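Local coordinates for protein 3-oxosteroid 1-dehydrogenase (Sterolibacterium denitrificans, PDB 7P18) that probably catalyses the FAD-dependent 1,2-dehydrogenation of 3-oxosteroids to their 3-oxo-Delta(1) products, passing the electrons to an acceptor, at residues Arg150-Gly155 against Arg204-Gly209. Numbering follows the deposited sequence.
Sequences RMAYTG and RKRGLG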
loop_
_atom_site.group_PDB
_atom_site.type_symbol
_atom_site.label_atom_id
_atom_site.label_comp_id
_atom_site.label_asym_id
_atom_site.label_seq_id
_atom_site.Cartn_x
_atom_site.Cartn_y
_atom_site.Cartn_z
ATOM N N ARG A 150 9.995 8.942 -8.174
ATOM C CA ARG A 150 9.450 7.637 -8.643
ATOM C C ARG A 150 8.026 7.880 -9.126
ATOM O O ARG A 150 7.209 8.368 -8.312
ATOM C CB ARG A 150 9.497 6.552 -7.563
ATOM C CG ARG A 150 9.056 5.185 -8.074
ATOM C CD ARG A 150 9.460 4.056 -7.144
ATOM N NE ARG A 150 10.911 3.991 -6.989
ATOM C CZ ARG A 150 11.731 3.394 -7.868
ATOM N NH1 ARG A 150 11.225 2.837 -8.963
ATOM N NH2 ARG A 150 13.040 3.395 -7.683
ATOM N N MET A 151 7.718 7.632 -10.405
ATOM C CA MET A 151 6.457 8.142 -10.998
ATOM C C MET A 151 5.325 7.152 -10.759
ATOM O O MET A 151 5.553 5.920 -10.723
ATOM C CB MET A 151 6.605 8.448 -12.490
ATOM C CG MET A 151 7.615 9.538 -12.762
ATOM S SD MET A 151 7.251 11.175 -12.083
ATOM C CE MET A 151 5.639 11.472 -12.780
ATOM N N ALA A 152 4.132 7.695 -10.589
ATOM C CA ALA A 152 2.873 6.950 -10.400
ATOM C C ALA A 152 2.715 5.943 -11.544
ATOM O O ALA A 152 3.019 6.280 -12.712
ATOM C CB ALA A 152 1.699 7.904 -10.321
ATOM N N TYR A 153 2.244 4.749 -11.213
ATOM C CA TYR A 153 1.772 3.733 -12.188
ATOM C C TYR A 153 0.615 4.340 -13.004
ATOM O O TYR A 153 -0.264 5.021 -12.438
ATOM C CB TYR A 153 1.379 2.456 -11.455
ATOM C CG TYR A 153 2.457 1.751 -10.659
ATOM C CD1 TYR A 153 3.784 1.682 -11.076
ATOM C CD2 TYR A 153 2.120 1.068 -9.498
ATOM C CE1 TYR A 153 4.742 0.976 -10.356
ATOM C CE2 TYR A 153 3.064 0.357 -8.775
ATOM C CZ TYR A 153 4.382 0.310 -9.200
ATOM O OH TYR A 153 5.284 -0.429 -8.464
ATOM N N THR A 154 0.615 4.171 -14.327
ATOM C CA THR A 154 -0.234 4.989 -15.246
ATOM C C THR A 154 -1.706 4.636 -15.003
ATOM O O THR A 154 -2.571 5.491 -15.272
ATOM C CB THR A 154 0.176 4.816 -16.721
ATOM O OG1 THR A 154 -0.054 3.448 -17.040
ATOM C CG2 THR A 154 1.615 5.184 -17.005
ATOM N N GLY A 155 -1.971 3.460 -14.440
ATOM C CA GLY A 155 -3.303 3.006 -14.015
ATOM C C GLY A 155 -3.919 3.875 -12.936
ATOM O O GLY A 155 -5.127 3.798 -12.780
ATOM N N ARG A 204 1.527 17.809 -14.235
ATOM C CA ARG A 204 2.226 18.670 -13.258
ATOM C C ARG A 204 1.634 18.463 -11.845
ATOM O O ARG A 204 2.369 18.623 -10.837
ATOM C CB ARG A 204 2.022 20.122 -13.692
ATOM C CG ARG A 204 2.656 21.134 -12.757
ATOM C CD ARG A 204 2.785 22.477 -13.435
ATOM N NE ARG A 204 1.493 23.091 -13.611
ATOM C CZ ARG A 204 0.950 23.953 -12.768
ATOM N NH1 ARG A 204 1.578 24.310 -11.661
ATOM N NH2 ARG A 204 -0.239 24.458 -13.039
ATOM N N LYS A 205 0.326 18.277 -11.795
ATOM C CA LYS A 205 -0.413 17.945 -10.556
ATOM C C LYS A 205 -0.222 16.456 -10.297
ATOM O O LYS A 205 -0.486 15.621 -11.215
ATOM C CB LYS A 205 -1.900 18.283 -10.655
ATOM C CG LYS A 205 -2.220 19.749 -10.909
ATOM C CD LYS A 205 -1.689 20.636 -9.849
ATOM C CE LYS A 205 -2.011 22.084 -10.110
ATOM N NZ LYS A 205 -1.918 22.867 -8.860
ATOM N N ARG A 206 0.207 16.135 -9.085
ATOM C CA ARG A 206 0.357 14.734 -8.631
ATOM C C ARG A 206 -0.719 14.440 -7.578
ATOM O O ARG A 206 -1.078 15.323 -6.793
ATOM C CB ARG A 206 1.789 14.535 -8.120
ATOM C CG ARG A 206 2.909 15.061 -9.010
ATOM C CD ARG A 206 2.834 14.594 -10.451
ATOM N NE ARG A 206 2.786 13.156 -10.610
ATOM C CZ ARG A 206 2.334 12.501 -11.682
ATOM N NH1 ARG A 206 1.863 13.142 -12.740
ATOM N NH2 ARG A 206 2.345 11.181 -11.695
ATOM N N GLY A 207 -1.202 13.208 -7.581
ATOM C CA GLY A 207 -2.206 12.685 -6.644
ATOM C C GLY A 207 -1.704 11.474 -5.890
ATOM O O GLY A 207 -0.625 10.934 -6.236
ATOM N N LEU A 208 -2.457 11.072 -4.875
ATOM C CA LEU A 208 -2.268 9.788 -4.163
ATOM C C LEU A 208 -0.845 9.743 -3.619
ATOM O O LEU A 208 -0.390 10.776 -3.123
ATOM C CB LEU A 208 -2.570 8.648 -5.132
ATOM C CG LEU A 208 -3.931 8.731 -5.812
ATOM C CD1 LEU A 208 -4.103 7.555 -6.773
ATOM C CD2 LEU A 208 -5.079 8.771 -4.814
ATOM N N GLY A 209 -0.170 8.594 -3.687
ATOM C CA GLY A 209 1.186 8.448 -3.123
ATOM C C GLY A 209 2.167 9.341 -3.829
ATOM O O GLY A 209 3.200 9.687 -3.260
HETATM O O HOH W 1 3.017 8.969 -13.424
#
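The Arg206 guanidinium carries the methyl of Met151 over one face and the methyl of Ala152 at its edge. Met151 CE stands 3.5 Å above the plane, and its distance to Arg206 NH2 is the same, which places the methyl over that nitrogen, near the rim. Ala152 CB lies near the plane, 3.6 Å from Arg206 NH2. Both are van der Waals contacts, and no direct hydrogen bond joins the two segments. Bends in the Met151 chain at chi2 (-63°) and chi3 (-55°) swing its terminal methyl over the guanidinium, and the two side chains cross at about a right angle. Arg206 sits on strand 205-206, which pairs antiparallel with strand 131-138; residues 150-155 belong to the loop that follows that partner strand within the FAD-binding fold. The side chain of Ala152 is about 9 Å from the bound FAD, so this methyl does not touch the cofactor. A water adds a polar link: it donates to Ala152 O at 2.8 Å and weakly accepts from Arg206 NH2 at 2.9 Å. Stronger bonds fix the guanidinium: Arg206 NH1 binds Asp203 O, and Asn210 OD1 accepts from Arg206 NH2 and weakly from Ala152 N, while Asn210 ND2 reaches Arg150 O. A leucine in place of Arg206 would probably leave Asp203 O, Asn210 OD1 and the water without their arginine donors, and Met151 CE without its flat platform.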